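Solute-binding periplasmic protein of iron/siderophore ABC transporter (Yersinia pestis, PDB 6B2Y) probably serves as the periplasmic substrate-binding component of an ABC transporter, capturing chelated iron for uptake by the plague bacterium. Local coordinates at residues Glu62-Tyr67 / Arg89-Gln94; Tyr96-Ala101 / Leu293-Thr298. All blocks are in the same frame, centred on the assembly; numbering follows the deposited sequence.

Contact 1 (Glu62-Tyr67 / Arg89-Gln94); sequences EGRLFY and RKLDPQ
Tyr67 OH meets the Asp92 carboxylate in the buried part of this contact, where the loop leading into helix 66-70 faces the break between helices 87-91 and 93-102 in one lobe of a two-lobed periplasmic binding protein. The 62-67 segment follows strand 58-60 of the parallel sheet in that lobe, while Asp92 breaks the helical path between the two helices. The phenol OH donates a hydrogen bond to Asp92 OD2; the modelled separation of Tyr67 OH and Asp92 OD2, 2.4 Å, is very short and its exact value doubtful. OD2 comes in at the ring edge, in the ring plane, and the carboxylate is turned 61° from that plane. With CG swung away from its own backbone N (chi1 -164°), Asp92 can face the tyrosine and still act as N-cap of helix 93-102, its side chain taking a backbone N just beyond Gln94. OD2 also bonds to Thr95 OG1, so two hydroxyls grip the same oxygen and hold the buried carboxylate in place.

The other half of the contact is looser and lies nearer solvent. Arg64 reaches out along a chain bent at chi3 (-71°), and the exposed Leu91 lays its CD1 methyl over one face of the guanidinium, offset toward the rim. No polar bond joins this pair. The guanidinium is instead held by a salt bridge from NH2 to Asp87 and a hydrogen bond from NH1 to Asn332, a residue after strand 326-330 of the other sheet, so Arg64 probably bridges the two lobes. Leu91 CD1 stands 3.7 Å from Arg64 NH2 and 4.0 Å from Arg64 CZ.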
loop_
_atom_site.group_PDB
_atom_site.type_symbol
_atom_site.label_atom_id
_atom_site.label_comp_id
_atom_site.label_asym_id
_atom_site.label_seq_id
_atom_site.Cartn_x
_atom_site.Cartn_y
_atom_site.Cartn_z
ATOM N N GLU A 62 0.633 -4.155 -12.764
ATOM C CA GLU A 62 0.826 -4.670 -11.410
ATOM C C GLU A 62 -0.551 -4.782 -10.767
ATOM O O GLU A 62 -1.307 -3.806 -10.742
ATOM C CB GLU A 62 1.753 -3.750 -10.602
ATOM C CG GLU A 62 3.007 -3.364 -11.381
ATOM C CD GLU A 62 3.904 -2.363 -10.673
ATOM O OE1 GLU A 62 3.656 -2.047 -9.487
ATOM O OE2 GLU A 62 4.883 -1.919 -11.309
ATOM N N GLY A 63 -0.889 -5.975 -10.273
ATOM C CA GLY A 63 -2.272 -6.244 -9.902
ATOM C C GLY A 63 -2.790 -5.315 -8.819
ATOM O O GLY A 63 -3.957 -4.906 -8.836
ATOM N N ARG A 64 -1.933 -4.957 -7.876
ATOM C CA ARG A 64 -2.381 -4.150 -6.753
ATOM C C ARG A 64 -2.576 -2.681 -7.123
ATOM O O ARG A 64 -3.042 -1.906 -6.286
ATOM C CB ARG A 64 -1.412 -4.333 -5.586
ATOM C CG ARG A 64 -1.620 -5.715 -4.905
ATOM C CD ARG A 64 -0.501 -6.066 -3.953
ATOM N NE ARG A 64 0.735 -6.372 -4.664
ATOM C CZ ARG A 64 1.902 -6.606 -4.066
ATOM N NH1 ARG A 64 1.996 -6.564 -2.743
ATOM N NH2 ARG A 64 2.976 -6.882 -4.792
ATOM N N LEU A 65 -2.304 -2.289 -8.370
ATOM C CA LEU A 65 -2.761 -0.977 -8.831
ATOM C C LEU A 65 -4.277 -0.895 -8.873
ATOM O O LEU A 65 -4.830 0.198 -9.033
ATOM C CB LEU A 65 -2.155 -0.661 -10.206
ATOM C CG LEU A 65 -0.667 -0.318 -10.081
ATOM C CD1 LEU A 65 0.021 -0.175 -11.439
ATOM C CD2 LEU A 65 -0.476 0.950 -9.221
ATOM N N PHE A 66 -4.968 -2.025 -8.710
ATOM C CA PHE A 66 -6.412 -1.992 -8.570
ATOM C C PHE A 66 -6.850 -1.098 -7.418
ATOM O O PHE A 66 -7.899 -0.451 -7.508
ATOM C CB PHE A 66 -6.942 -3.412 -8.373
ATOM C CG PHE A 66 -8.403 -3.463 -8.022
ATOM C CD1 PHE A 66 -9.359 -3.063 -8.939
ATOM C CD2 PHE A 66 -8.816 -3.898 -6.771
ATOM C CE1 PHE A 66 -10.704 -3.099 -8.618
ATOM C CE2 PHE A 66 -10.161 -3.933 -6.449
ATOM C CZ PHE A 66 -11.101 -3.528 -7.379
ATOM N N TYR A 67 -6.070 -1.031 -6.332
ATOM C CA TYR A 67 -6.464 -0.151 -5.231
ATOM C C TYR A 67 -6.644 1.273 -5.736
ATOM O O TYR A 67 -7.641 1.932 -5.425
ATOM C CB TYR A 67 -5.433 -0.163 -4.104
ATOM C CG TYR A 67 -5.083 -1.510 -3.533
ATOM C CD1 TYR A 67 -6.065 -2.453 -3.199
ATOM C CD2 TYR A 67 -3.751 -1.837 -3.291
ATOM C CE1 TYR A 67 -5.707 -3.689 -2.660
ATOM C CE2 TYR A 67 -3.392 -3.065 -2.765
ATOM C CZ TYR A 67 -4.379 -3.983 -2.452
ATOM O OH TYR A 67 -3.988 -5.187 -1.923
ATOM N N ARG A 89 -4.827 -11.046 -6.899
ATOM C CA ARG A 89 -5.467 -12.291 -6.465
ATOM C C ARG A 89 -4.537 -13.129 -5.589
ATOM O O ARG A 89 -4.978 -13.733 -4.602
ATOM C CB ARG A 89 -5.921 -13.113 -7.667
ATOM C CG ARG A 89 -6.760 -14.324 -7.255
ATOM C CD ARG A 89 -7.063 -15.206 -8.442
ATOM N NE ARG A 89 -5.964 -16.105 -8.773
ATOM C CZ ARG A 89 -5.791 -16.664 -9.967
ATOM N NH1 ARG A 89 -6.639 -16.395 -10.959
ATOM N NH2 ARG A 89 -4.765 -17.479 -10.179
ATOM N N LYS A 90 -3.254 -13.179 -5.936
ATOM C CA LYS A 90 -2.334 -14.106 -5.287
ATOM C C LYS A 90 -1.769 -13.561 -3.979
ATOM O O LYS A 90 -1.589 -14.318 -3.011
ATOM C CB LYS A 90 -1.197 -14.448 -6.244
ATOM C CG LYS A 90 -0.382 -15.629 -5.759
ATOM C CD LYS A 90 1.096 -15.464 -6.080
ATOM C CE LYS A 90 1.889 -16.659 -5.561
ATOM N NZ LYS A 90 2.166 -17.662 -6.623
ATOM N N LEU A 91 -1.486 -12.259 -3.919
ATOM C CA LEU A 91 -0.881 -11.678 -2.729
ATOM C C LEU A 91 -1.876 -10.928 -1.857
ATOM O O LEU A 91 -1.555 -10.623 -0.702
ATOM C CB LEU A 91 0.280 -10.754 -3.120
ATOM C CG LEU A 91 1.449 -11.462 -3.811
ATOM C CD1 LEU A 91 2.623 -10.515 -4.010
ATOM C CD2 LEU A 91 1.880 -12.705 -3.029
ATOM N N ASP A 92 -3.075 -10.646 -2.351
ATOM C CA ASP A 92 -4.153 -10.101 -1.526
ATOM C C ASP A 92 -5.431 -10.915 -1.715
ATOM O O ASP A 92 -6.476 -10.372 -2.083
ATOM C CB ASP A 92 -4.403 -8.627 -1.851
ATOM C CG ASP A 92 -5.228 -7.934 -0.783
ATOM O OD1 ASP A 92 -5.607 -8.611 0.197
ATOM O OD2 ASP A 92 -5.488 -6.710 -0.910
ATOM N N PRO A 93 -5.391 -12.223 -1.423
ATOM C CA PRO A 93 -6.607 -13.047 -1.571
ATOM C C PRO A 93 -7.788 -12.586 -0.735
ATOM O O PRO A 93 -8.943 -12.823 -1.127
ATOM C CB PRO A 93 -6.135 -14.440 -1.124
ATOM C CG PRO A 93 -4.937 -14.173 -0.247
ATOM C CD PRO A 93 -4.256 -13.015 -0.914
ATOM N N GLN A 94 -7.547 -11.965 0.423
ATOM C CA GLN A 94 -8.662 -11.541 1.259
ATOM C C GLN A 94 -9.478 -10.447 0.582
ATOM O O GLN A 94 -10.709 -10.530 0.523
ATOM C CB GLN A 94 -8.152 -11.073 2.616
ATOM C CG GLN A 94 -7.401 -12.142 3.374
ATOM C CD GLN A 94 -6.845 -11.599 4.653
ATOM O OE1 GLN A 94 -7.576 -10.996 5.442
ATOM N NE2 GLN A 94 -5.546 -11.763 4.851
#

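Contact 2 (Tyr96-Ala101 / Leu293-Thr298); sequences YAIYKA and LGAQVT. With NA (sodium ion), chain C.
Ile98 lays its CG1 methylene against the methyl group of Ala295, with 3.8 Å between Ile98 CG1 and Ala295 CB. Here a side of helix 93-102 packs on the type I beta turn Gly294-Val297, in the loop between strand 275-280 and helix 299-310, and so joins the two lobes of the periplasmic binding protein. The turn is closed by Val297 N bonding to Gly294 O at 3.1 Å, and this presents Ala295 and Gln296, its two central residues, to the helix. Ile98 CG1 lies beside its own backbone N (chi1 -61°), which directs the longer branch at the turn; beyond it, CD1 only grazes Gln296 CG at 4.5 Å. Ile98 also rests on Ser377, and Ala295 on Tyr380.

One residue back along the helix, Ala97 meets the amide end of Gln296. That side chain runs out extended beyond CG, bringing Gln296 NE2 to 3.4 Å from Ala97 CB, with CD and OE1 farther from the methyl. The amide end of this exposed residue lies against carbon, and no hydrogen bond spans the two segments. Thr298, after the turn, is the N-cap of helix 299-310.

Tyr99, the next residue after Ile98, does not touch the turn. Its ring meets Phe66 edge-to-face, and its hydroxyl binds a sodium ion lying at the ring edge, in the ring plane. Tyr99 OH is 2.6 Å from the sodium, whose bound water oxygen is 2.9 Å from the metal.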
loop_
_atom_site.group_PDB
_atom_site.type_symbol
_atom_site.label_atom_id
_atom_site.label_comp_id
_atom_site.label_asym_id
_atom_site.label_seq_id
_atom_site.Cartn_x
_atom_site.Cartn_y
_atom_site.Cartn_z
ATOM N N TYR A 96 -9.542 -9.809 -2.579
ATOM C CA TYR A 96 -10.143 -10.447 -3.746
ATOM C C TYR A 96 -11.439 -11.165 -3.362
ATOM O O TYR A 96 -12.444 -11.080 -4.083
ATOM C CB TYR A 96 -9.141 -11.418 -4.368
ATOM C CG TYR A 96 -9.599 -12.075 -5.659
ATOM C CD1 TYR A 96 -10.465 -13.173 -5.630
ATOM C CD2 TYR A 96 -9.155 -11.620 -6.895
ATOM C CE1 TYR A 96 -10.875 -13.783 -6.787
ATOM C CE2 TYR A 96 -9.567 -12.230 -8.072
ATOM C CZ TYR A 96 -10.442 -13.314 -8.002
ATOM O OH TYR A 96 -10.876 -13.945 -9.147
ATOM N N ALA A 97 -11.435 -11.843 -2.208
ATOM C CA ALA A 97 -12.613 -12.582 -1.745
ATOM C C ALA A 97 -13.802 -11.657 -1.514
ATOM O O ALA A 97 -14.942 -11.992 -1.869
ATOM C CB ALA A 97 -12.272 -13.340 -0.462
ATOM N N ILE A 98 -13.560 -10.489 -0.911
ATOM C CA ILE A 98 -14.652 -9.575 -0.608
ATOM C C ILE A 98 -15.268 -9.045 -1.892
ATOM O O ILE A 98 -16.494 -8.909 -1.994
ATOM C CB ILE A 98 -14.159 -8.433 0.298
ATOM C CG1 ILE A 98 -13.634 -9.000 1.617
ATOM C CG2 ILE A 98 -15.278 -7.401 0.517
ATOM C CD1 ILE A 98 -14.718 -9.545 2.534
ATOM N N TYR A 99 -14.430 -8.737 -2.891
ATOM C CA TYR A 99 -14.933 -8.307 -4.194
ATOM C C TYR A 99 -15.662 -9.439 -4.914
ATOM O O TYR A 99 -16.695 -9.211 -5.553
ATOM C CB TYR A 99 -13.786 -7.782 -5.052
ATOM C CG TYR A 99 -13.488 -6.323 -4.769
ATOM C CD1 TYR A 99 -12.622 -5.951 -3.749
ATOM C CD2 TYR A 99 -14.114 -5.326 -5.492
ATOM C CE1 TYR A 99 -12.366 -4.604 -3.488
ATOM C CE2 TYR A 99 -13.872 -3.984 -5.239
ATOM C CZ TYR A 99 -12.997 -3.632 -4.238
ATOM O OH TYR A 99 -12.771 -2.288 -3.988
ATOM N N LYS A 100 -15.128 -10.657 -4.834
ATOM C CA LYS A 100 -15.762 -11.791 -5.510
ATOM C C LYS A 100 -17.178 -12.020 -4.992
ATOM O O LYS A 100 -18.091 -12.332 -5.769
ATOM C CB LYS A 100 -14.911 -13.047 -5.314
ATOM C CG LYS A 100 -15.480 -14.304 -5.973
ATOM C CD LYS A 100 -14.496 -15.463 -5.883
ATOM C CE LYS A 100 -15.015 -16.675 -6.659
ATOM N NZ LYS A 100 -14.233 -17.906 -6.357
ATOM N N ALA A 101 -17.377 -11.853 -3.682
ATOM C CA ALA A 101 -18.694 -12.067 -3.089
ATOM C C ALA A 101 -19.732 -11.140 -3.701
ATOM O O ALA A 101 -20.867 -11.549 -3.966
ATOM C CB ALA A 101 -18.615 -11.869 -1.579
ATOM N N LEU A 293 -3.097 -9.941 8.722
ATOM C CA LEU A 293 -3.912 -8.739 8.607
ATOM C C LEU A 293 -4.602 -8.749 7.254
ATOM O O LEU A 293 -4.087 -9.342 6.297
ATOM C CB LEU A 293 -3.069 -7.456 8.734
ATOM C CG LEU A 293 -2.329 -7.227 10.046
ATOM C CD1 LEU A 293 -1.185 -6.232 9.854
ATOM C CD2 LEU A 293 -3.297 -6.751 11.104
ATOM N N GLY A 294 -5.767 -8.083 7.166
ATOM C CA GLY A 294 -6.471 -7.931 5.909
ATOM C C GLY A 294 -7.982 -8.017 6.070
ATOM O O GLY A 294 -8.518 -8.034 7.176
ATOM N N ALA A 295 -8.676 -8.088 4.926
ATOM C CA ALA A 295 -10.121 -7.869 4.892
ATOM C C ALA A 295 -10.901 -8.974 5.587
ATOM O O ALA A 295 -12.093 -8.786 5.855
ATOM C CB ALA A 295 -10.604 -7.727 3.447
ATOM N N GLN A 296 -10.263 -10.105 5.883
ATOM C CA GLN A 296 -10.936 -11.228 6.527
ATOM C C GLN A 296 -10.322 -11.559 7.877
ATOM O O GLN A 296 -10.625 -12.616 8.453
ATOM C CB GLN A 296 -10.907 -12.458 5.613
ATOM C CG GLN A 296 -11.624 -12.251 4.268
ATOM C CD GLN A 296 -11.515 -13.459 3.355
ATOM O OE1 GLN A 296 -10.428 -13.993 3.129
ATOM N NE2 GLN A 296 -12.656 -13.912 2.841
ATOM N N VAL A 297 -9.476 -10.685 8.410
ATOM C CA VAL A 297 -8.793 -10.926 9.672
ATOM C C VAL A 297 -9.549 -10.215 10.787
ATOM O O VAL A 297 -9.933 -9.047 10.645
ATOM C CB VAL A 297 -7.330 -10.453 9.603
ATOM C CG1 VAL A 297 -6.682 -10.545 10.970
ATOM C CG2 VAL A 297 -6.580 -11.303 8.593
ATOM N N THR A 298 -9.777 -10.932 11.899
ATOM C CA THR A 298 -10.411 -10.378 13.086
ATOM C C THR A 298 -9.364 -9.777 14.009
ATOM O O THR A 298 -8.190 -10.152 13.950
ATOM C CB THR A 298 -11.177 -11.474 13.835
ATOM O OG1 THR A 298 -10.244 -12.400 14.414
ATOM C CG2 THR A 298 -12.088 -12.219 12.891
HETATM NA NA NA C . -10.767 -2.048 -2.393
HETATM O O HOH W 1 -10.883 -3.364 0.174
#

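How the contacts relate
From the N terminus, contact 1 closes first: the chain leaves 62-67, passes through strand 81-85 and returns at 89-94, the end of helix 87-91 and the start of helix 93-102, a short loop within one lobe. Contact 2 opens immediately afterwards on the same helix 93-102 and closes only after 191 intervening residues, at 293-298 beyond strand 275-280 of the other sheet. The two loops run in series, neither nested nor crossed. Gln94 joins them: its OE1 probably accepts a hydrogen bond from Gln296 N at 2.9 Å, and its NE2 probably donates to Leu293 O at 3.2 Å. Helix 93-102 is thus tied at its start to both lobes, the contact centres lying 11 Å apart.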